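Local coordinates for methyl transferase from Methanosarcina acetivorans (Methanosarcina acetivorans, PDB 6MRO), which probably acts as an S-adenosylmethionine-dependent methyltransferase and binds S-adenosyl-L-homocysteine and calcium ions, at residues 24-28 and 29-33; 106-109 and 110-114; 122-125 and 126-130. The protein carries 1 engineered substitution. All coordinates share one frame; numbering follows the deposited sequence.

Interaction 1 (24-28 and 29-33)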
loop_
_atom_site.group_PDB
_atom_site.type_symbol
_atom_site.label_atom_id
_atom_site.label_comp_id
_atom_site.label_asym_id
_atom_site.label_seq_id
_atom_site.Cartn_x
_atom_site.Cartn_y
_atom_site.Cartn_z
ATOM N N ALA A 24 -4.218 5.029 -11.965
ATOM C CA ALA A 24 -3.962 4.508 -13.303
ATOM C C ALA A 24 -4.292 3.024 -13.395
ATOM O O ALA A 24 -4.631 2.531 -14.478
ATOM C CB ALA A 24 -2.500 4.761 -13.682
ATOM N N LEU A 25 -4.192 2.302 -12.272
ATOM C CA LEU A 25 -4.585 0.896 -12.246
ATOM C C LEU A 25 -6.082 0.746 -12.439
ATOM O O LEU A 25 -6.544 -0.266 -12.976
ATOM C CB LEU A 25 -4.165 0.243 -10.924
ATOM C CG LEU A 25 -2.664 0.040 -10.704
ATOM C CD1 LEU A 25 -2.395 -0.466 -9.277
ATOM C CD2 LEU A 25 -2.141 -0.949 -11.748
ATOM N N ILE A 26 -6.855 1.738 -12.009
ATOM C CA ILE A 26 -8.275 1.728 -12.323
ATOM C C ILE A 26 -8.483 2.015 -13.804
ATOM O O ILE A 26 -9.218 1.295 -14.493
ATOM C CB ILE A 26 -9.030 2.726 -11.426
ATOM C CG1 ILE A 26 -8.907 2.280 -9.965
ATOM C CG2 ILE A 26 -10.501 2.785 -11.819
ATOM C CD1 ILE A 26 -9.855 1.151 -9.597
ATOM N N GLU A 27 -7.810 3.051 -14.317
ATOM C CA GLU A 27 -7.957 3.422 -15.719
ATOM C C GLU A 27 -7.555 2.295 -16.655
ATOM O O GLU A 27 -8.111 2.177 -17.749
ATOM C CB GLU A 27 -7.118 4.663 -16.032
ATOM C CG GLU A 27 -7.419 5.852 -15.150
ATOM C CD GLU A 27 -8.606 6.648 -15.647
ATOM O OE1 GLU A 27 -9.052 6.392 -16.788
ATOM O OE2 GLU A 27 -9.093 7.523 -14.898
ATOM N N SER A 28 -6.577 1.480 -16.267
ATOM C CA SER A 28 -6.060 0.461 -17.175
ATOM C C SER A 28 -6.848 -0.837 -17.114
ATOM O O SER A 28 -6.552 -1.752 -17.885
ATOM C CB SER A 28 -4.579 0.168 -16.879
ATOM O OG SER A 28 -4.444 -0.483 -15.616
ATOM N N GLY A 29 -7.848 -0.933 -16.241
ATOM C CA GLY A 29 -8.594 -2.165 -16.072
ATOM C C GLY A 29 -7.910 -3.201 -15.206
ATOM O O GLY A 29 -8.388 -4.341 -15.134
ATOM N N GLU A 30 -6.801 -2.847 -14.553
ATOM C CA GLU A 30 -6.057 -3.833 -13.774
ATOM C C GLU A 30 -6.675 -4.068 -12.406
ATOM O O GLU A 30 -6.561 -5.173 -11.851
ATOM C CB GLU A 30 -4.614 -3.374 -13.603
ATOM C CG GLU A 30 -3.772 -3.626 -14.839
ATOM C CD GLU A 30 -2.414 -2.954 -14.739
ATOM O OE1 GLU A 30 -1.515 -3.602 -14.176
ATOM O OE2 GLU A 30 -2.244 -1.800 -15.225
ATOM N N ILE A 31 -7.294 -3.044 -11.832
ATOM C CA ILE A 31 -8.032 -3.181 -10.584
ATOM C C ILE A 31 -9.500 -3.288 -10.966
ATOM O O ILE A 31 -10.088 -2.348 -11.516
ATOM C CB ILE A 31 -7.761 -2.018 -9.621
ATOM C CG1 ILE A 31 -6.332 -2.117 -9.075
ATOM C CG2 ILE A 31 -8.767 -2.042 -8.472
ATOM C CD1 ILE A 31 -5.947 -1.016 -8.098
ATOM N N ARG A 32 -10.071 -4.466 -10.737
ATOM C CA ARG A 32 -11.441 -4.796 -11.068
ATOM C C ARG A 32 -12.226 -5.002 -9.787
ATOM O O ARG A 32 -11.638 -5.308 -8.748
ATOM C CB ARG A 32 -11.506 -6.073 -11.920
ATOM C CG ARG A 32 -10.716 -6.000 -13.208
ATOM C CD ARG A 32 -10.882 -7.287 -14.009
ATOM N NE ARG A 32 -10.239 -8.426 -13.357
ATOM C CZ ARG A 32 -8.920 -8.556 -13.213
ATOM N NH1 ARG A 32 -8.424 -9.627 -12.608
ATOM N NH2 ARG A 32 -8.096 -7.618 -13.671
ATOM N N PRO A 33 -13.547 -4.826 -9.809
ATOM C CA PRO A 33 -14.325 -4.942 -8.565
ATOM C C PRO A 33 -14.077 -6.261 -7.847
ATOM O O PRO A 33 -14.097 -7.340 -8.453
ATOM C CB PRO A 33 -15.773 -4.825 -9.047
ATOM C CG PRO A 33 -15.669 -3.964 -10.281
ATOM C CD PRO A 33 -14.395 -4.421 -10.945
HETATM O O HOH W 1 -10.695 -0.855 -13.720
#
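E30 folds back over the end of helix 20-27, and its side chain can be followed atom by atom against S28 and L25. E30 CB lies 3.5 Å from S28 OG and is also near L25 O. CG, set anti to its own carbonyl carbon (chi1 -79°), stays alongside the serine hydroxyl, and the extended chain carries E30 CD to 3.6 Å from L25 CD2. At the tip the two oxygens part company. E30 OE2 accepts a short hydrogen bond of 2.6 Å from S28 OG, which arrives on the anti side and only 17° out of the carboxylate plane, whereas OE1 is hydrogen-bonded to Y170 OH. Both oxygens are thus held, which should fix the rotation of the group. With an alanine here, the hydroxyls of S28 and Y170 would probably lose the carboxylate they share, one oxygen each, and L25 CD2 one neighbour.

I31 supplies the apolar half. I31 CD1 packs 3.6 Å from L25 CB, and its CG2 meets I26 CD1, so two branches of one residue touch two consecutive residues of the last helical turn; F135 and L50 continue this packing. Two backbone bonds define the helix end: E30 N to L25 O, 3.0 Å and weak, and G29 N to I26 O. I31 N is a second donor to L25 O, at 3.1 Å and 162°. One water donates to both I26 O and I31 O. With G29 at positive phi, where a side chain would collide with S28 O, the arrangement is a Schellman motif, ending the helix that precedes strand 35-39 of the Rossmann-type sheet.

Interaction 2 (106-109 and 110-114). With SAH (S-adenosyl-L-homocysteine), chain B.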
loop_
_atom_site.group_PDB
_atom_site.type_symbol
_atom_site.label_atom_id
_atom_site.label_comp_id
_atom_site.label_asym_id
_atom_site.label_seq_id
_atom_site.Cartn_x
_atom_site.Cartn_y
_atom_site.Cartn_z
ATOM N N SER A 106 0.740 1.370 -0.587
ATOM C CA SER A 106 1.174 2.686 -1.062
ATOM C C SER A 106 2.137 3.214 -0.003
ATOM O O SER A 106 1.736 3.930 0.914
ATOM C CB SER A 106 -0.043 3.636 -1.273
ATOM O OG SER A 106 0.345 4.962 -1.648
ATOM N N GLY A 107 3.411 2.832 -0.118
ATOM C CA GLY A 107 4.414 3.278 0.831
ATOM C C GLY A 107 4.585 2.470 2.108
ATOM O O GLY A 107 5.387 2.881 2.971
ATOM N N LEU A 108 3.879 1.346 2.280
ATOM C CA LEU A 108 4.104 0.551 3.492
ATOM C C LEU A 108 5.356 -0.314 3.364
ATOM O O LEU A 108 6.226 -0.295 4.244
ATOM C CB LEU A 108 2.884 -0.320 3.807
ATOM C CG LEU A 108 3.071 -1.287 4.995
ATOM C CD1 LEU A 108 3.474 -0.526 6.294
ATOM C CD2 LEU A 108 1.823 -2.168 5.255
ATOM N N PHE A 109 5.460 -1.086 2.279
ATOM C CA PHE A 109 6.660 -1.886 2.057
ATOM C C PHE A 109 7.903 -1.044 2.274
ATOM O O PHE A 109 8.871 -1.500 2.892
ATOM C CB PHE A 109 6.667 -2.475 0.648
ATOM C CG PHE A 109 7.963 -3.155 0.293
ATOM C CD1 PHE A 109 8.311 -4.359 0.884
ATOM C CD2 PHE A 109 8.840 -2.570 -0.605
ATOM C CE1 PHE A 109 9.516 -4.992 0.568
ATOM C CE2 PHE A 109 10.046 -3.190 -0.930
ATOM C CZ PHE A 109 10.385 -4.396 -0.345
ATOM N N HIS A 110 7.846 0.220 1.832
ATOM C CA HIS A 110 8.952 1.163 1.965
ATOM C C HIS A 110 9.429 1.295 3.406
ATOM O O HIS A 110 10.622 1.488 3.647
ATOM C CB HIS A 110 8.504 2.524 1.404
ATOM C CG HIS A 110 9.477 3.641 1.627
ATOM N ND1 HIS A 110 10.671 3.740 0.943
ATOM C CD2 HIS A 110 9.415 4.728 2.435
ATOM C CE1 HIS A 110 11.313 4.829 1.334
ATOM N NE2 HIS A 110 10.570 5.448 2.238
ATOM N N VAL A 111 8.523 1.189 4.384
ATOM C CA VAL A 111 8.913 1.411 5.774
ATOM C C VAL A 111 9.107 0.124 6.556
ATOM O O VAL A 111 9.662 0.174 7.662
ATOM C CB VAL A 111 7.908 2.325 6.513
ATOM C CG1 VAL A 111 7.788 3.655 5.803
ATOM C CG2 VAL A 111 6.553 1.655 6.653
ATOM N N ILE A 112 8.678 -1.022 6.023
ATOM C CA ILE A 112 8.899 -2.295 6.697
ATOM C C ILE A 112 10.396 -2.550 6.825
ATOM O O ILE A 112 11.148 -2.434 5.847
ATOM C CB ILE A 112 8.194 -3.416 5.915
ATOM C CG1 ILE A 112 6.678 -3.216 5.935
ATOM C CG2 ILE A 112 8.555 -4.805 6.478
ATOM C CD1 ILE A 112 6.054 -3.307 7.340
ATOM N N THR A 113 10.840 -2.903 8.030
ATOM C CA THR A 113 12.262 -3.118 8.271
ATOM C C THR A 113 12.714 -4.468 7.720
ATOM O O THR A 113 11.913 -5.376 7.485
ATOM C CB THR A 113 12.598 -3.063 9.763
ATOM O OG1 THR A 113 12.042 -4.215 10.415
ATOM C CG2 THR A 113 12.034 -1.796 10.399
ATOM N N ASP A 114 14.032 -4.592 7.544
ATOM C CA ASP A 114 14.609 -5.811 6.981
ATOM C C ASP A 114 14.201 -7.041 7.781
ATOM O O ASP A 114 13.795 -8.060 7.207
ATOM C CB ASP A 114 16.134 -5.701 6.933
ATOM C CG ASP A 114 16.623 -4.774 5.834
ATOM O OD1 ASP A 114 15.789 -4.287 5.040
ATOM O OD2 ASP A 114 17.847 -4.534 5.770
HETATM N N SAH B . -0.766 4.438 2.312
HETATM C CA SAH B . -0.858 5.782 2.910
HETATM C CB SAH B . 0.154 5.935 4.039
HETATM C CG SAH B . 1.582 5.562 3.639
HETATM S SD SAH B . 2.811 5.925 4.914
HETATM C C SAH B . -0.642 6.879 1.879
HETATM O O SAH B . -0.281 6.602 0.726
HETATM O OXT SAH B . -0.816 8.065 2.201
HETATM C "C5'" SAH B . 2.932 4.243 5.598
HETATM C "C4'" SAH B . 1.778 3.895 6.540
HETATM O "O4'" SAH B . 1.966 2.574 7.031
HETATM C "C3'" SAH B . 1.630 4.810 7.755
HETATM O "O3'" SAH B . 0.298 5.301 7.764
HETATM C "C2'" SAH B . 1.946 3.901 8.935
HETATM O "O2'" SAH B . 1.231 4.198 10.125
HETATM C "C1'" SAH B . 1.582 2.530 8.389
HETATM N N9 SAH B . 2.272 1.394 9.009
HETATM C C8 SAH B . 3.617 1.253 9.276
HETATM N N7 SAH B . 3.818 0.030 9.798
HETATM C C5 SAH B . 2.627 -0.615 9.846
HETATM C C6 SAH B . 2.249 -1.879 10.291
HETATM N N6 SAH B . 3.147 -2.719 10.788
HETATM N N1 SAH B . 0.932 -2.249 10.213
HETATM C C2 SAH B . -0.013 -1.383 9.694
HETATM N N3 SAH B . 0.352 -0.126 9.266
HETATM C C4 SAH B . 1.657 0.232 9.334
#
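L108 O is gripped by two backbone donors from the following turn, V111 N at 2.7 Å and I112 N at 3.1 Å. The two come from different directions: V111 N sits above the carbonyl plane, 50° out of it, whereas I112 N lies nearly along the C=O axis. F109 O receives a further, weak bond from I112 N and a hydrogen bond from R117 NH1, so the tight turn is held both by its own backbone and by R117 of helix 114-127.

The turn also shapes a ligand wall. With CG of L108 anti to the backbone N (chi1 175°), L108 CD1 is carried to 3.5 Å from C8 of S-adenosyl-L-homocysteine. V111 CG2 lies 3.8 Å from L108 CD1 and approaches the same C8, and I112 CD1 touches L108 CD1 as well. At the other end of the ligand, its amino N donates to S106 O at 2.9 Å, while S106 OG donates to the ligand carboxylate O. Between these two regions G107 adopts positive phi (86°), a conformation that calls for glycine.

Adenosine and amino-acid ends are therefore both met by the C-terminal end of strand 100-106 and the loop after it, a characteristic element of the cofactor pocket in Rossmann-like methyltransferases.

Interaction 3 (122-125 and 126-130)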
loop_
_atom_site.group_PDB
_atom_site.type_symbol
_atom_site.label_atom_id
_atom_site.label_comp_id
_atom_site.label_asym_id
_atom_site.label_seq_id
_atom_site.Cartn_x
_atom_site.Cartn_y
_atom_site.Cartn_z
ATOM N N ARG A 122 4.788 -12.986 4.026
ATOM C CA ARG A 122 3.951 -14.135 4.354
ATOM C C ARG A 122 2.542 -13.752 4.748
ATOM O O ARG A 122 1.624 -14.414 4.406
ATOM C CB ARG A 122 4.598 -15.081 5.383
ATOM C CG ARG A 122 3.702 -16.270 5.790
ATOM C CD ARG A 122 4.147 -17.678 5.304
ATOM N NE ARG A 122 3.116 -18.754 5.352
ATOM C CZ ARG A 122 3.082 -19.778 6.213
ATOM N NH1 ARG A 122 4.017 -19.923 7.130
ATOM N NH2 ARG A 122 2.105 -20.657 6.169
ATOM N N HIS A 123 2.397 -12.665 5.479
ATOM C CA HIS A 123 1.060 -12.247 5.888
ATOM C C HIS A 123 0.260 -11.723 4.709
ATOM O O HIS A 123 -0.933 -12.022 4.581
ATOM C CB HIS A 123 1.155 -11.190 6.989
ATOM C CG HIS A 123 1.171 -11.775 8.362
ATOM N ND1 HIS A 123 2.335 -12.159 8.993
ATOM C CD2 HIS A 123 0.161 -12.103 9.201
ATOM C CE1 HIS A 123 2.043 -12.672 10.175
ATOM N NE2 HIS A 123 0.731 -12.651 10.325
ATOM N N VAL A 124 0.894 -10.922 3.849
ATOM C CA VAL A 124 0.224 -10.451 2.643
ATOM C C VAL A 124 -0.188 -11.631 1.773
ATOM O O VAL A 124 -1.324 -11.702 1.281
ATOM C CB VAL A 124 1.134 -9.476 1.874
ATOM C CG1 VAL A 124 0.511 -9.138 0.529
ATOM C CG2 VAL A 124 1.389 -8.215 2.706
ATOM N N HIS A 125 0.739 -12.583 1.573
ATOM C CA HIS A 125 0.447 -13.767 0.773
ATOM C C HIS A 125 -0.737 -14.536 1.347
ATOM O O HIS A 125 -1.607 -14.990 0.601
ATOM C CB HIS A 125 1.693 -14.666 0.696
ATOM C CG HIS A 125 1.461 -15.993 0.038
ATOM N ND1 HIS A 125 1.685 -16.210 -1.306
ATOM C CD2 HIS A 125 1.062 -17.183 0.546
ATOM C CE1 HIS A 125 1.408 -17.469 -1.604
ATOM N NE2 HIS A 125 1.035 -18.084 -0.496
ATOM N N LYS A 126 -0.812 -14.638 2.677
ATOM C CA LYS A 126 -1.837 -15.463 3.316
ATOM C C LYS A 126 -3.240 -14.895 3.106
ATOM O O LYS A 126 -4.170 -15.648 2.809
ATOM C CB LYS A 126 -1.524 -15.603 4.807
ATOM C CG LYS A 126 -2.496 -16.475 5.589
ATOM C CD LYS A 126 -2.170 -16.452 7.079
ATOM C CE LYS A 126 -3.204 -17.235 7.882
ATOM N NZ LYS A 126 -3.290 -18.652 7.426
ATOM N N VAL A 127 -3.422 -13.574 3.251
ATOM C CA VAL A 127 -4.771 -13.003 3.160
ATOM C C VAL A 127 -5.268 -12.810 1.736
ATOM O O VAL A 127 -6.472 -12.590 1.540
ATOM C CB VAL A 127 -4.878 -11.653 3.898
ATOM C CG1 VAL A 127 -4.567 -11.863 5.376
ATOM C CG2 VAL A 127 -3.980 -10.605 3.251
ATOM N N LEU A 128 -4.392 -12.915 0.734
ATOM C CA LEU A 128 -4.809 -12.798 -0.657
ATOM C C LEU A 128 -5.520 -14.062 -1.130
ATOM O O LEU A 128 -5.156 -15.175 -0.743
ATOM C CB LEU A 128 -3.590 -12.539 -1.545
ATOM C CG LEU A 128 -3.325 -11.062 -1.803
ATOM C CD1 LEU A 128 -1.903 -10.896 -2.353
ATOM C CD2 LEU A 128 -4.362 -10.479 -2.767
ATOM N N LYS A 129 -6.537 -13.884 -1.968
ATOM C CA LYS A 129 -7.185 -15.017 -2.610
ATOM C C LYS A 129 -6.258 -15.655 -3.631
ATOM O O LYS A 129 -5.314 -15.040 -4.133
ATOM C CB LYS A 129 -8.460 -14.585 -3.330
ATOM C CG LYS A 129 -9.680 -14.437 -2.451
ATOM C CD LYS A 129 -10.909 -14.148 -3.303
ATOM C CE LYS A 129 -12.088 -13.709 -2.450
ATOM N NZ LYS A 129 -13.279 -13.352 -3.278
ATOM N N GLU A 130 -6.658 -16.833 -4.052
ATOM C CA GLU A 130 -6.005 -17.549 -5.091
ATOM C C GLU A 130 -6.264 -16.711 -6.313
ATOM O O GLU A 130 -7.361 -16.366 -6.567
ATOM C CB GLU A 130 -6.721 -18.888 -5.185
ATOM C CG GLU A 130 -8.220 -18.757 -4.942
ATOM C CD GLU A 130 -8.701 -19.238 -3.574
ATOM O OE1 GLU A 130 -8.444 -18.619 -2.569
ATOM O OE2 GLU A 130 -9.385 -20.281 -3.506
#
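This is a local contact along the last turn of helix 114-127 and its exit into strand 128-129, where L128 packs on V103 of strand 100-106 and, with V124, on Y134 of strand 132-139. Regular i to i+4 bonding is the first evidence: K126 N donates to R122 O at 3.0 Å and V127 N to H123 O at 3.2 Å, the latter with an N-H...O angle of 158°. The pattern then frays. L128, the first residue to leave helical geometry, has its N divided between V124 O and H125 O, both bonds weak.

Side chains follow the same division. V124 and L128 run alongside each other in the same direction, with V124 CG1 4.2 Å from L128 CD1; both also touch F166. With V127 CG1 anti to the carbonyl carbon (chi1 -61°), V127 CG2 falls between N and the carbonyl carbon and reaches 3.5 Å from V124 O, while the side chain also packs on F100 and M91.

Polar chemistry lies round this apolar strip. K194 NZ is hydrogen-bonded to H125 O and L128 O, and its positive charge would probably offset the partial negative charge at the helix C terminus. H123 uses both ring nitrogens, ND1 with L119 O and NE2 with D92 OD1; as both partners are acceptors, this pairing is likely to favour a doubly protonated, positively charged imidazole.

From the N terminus the three contacts come in series, and none nests in or crosses another. Interaction 1 closes the turn between helix 20-27 and strand 35-39; interaction 2 closes the turn between strand 100-106 and helix 114-127; interaction 3 finishes that same helix and leads towards strand 132-139. Interactions 2 and 3 thus frame one strand-helix-strand unit, their centres about 17 Å apart. Interaction 1 lies on the opposite side of the chain's centre from interaction 2, about 23 Å between centres. No two touch directly; strand 132-139 is the common element, meeting L25 and I31 through F135, F109 through M136 and V124 through Y134.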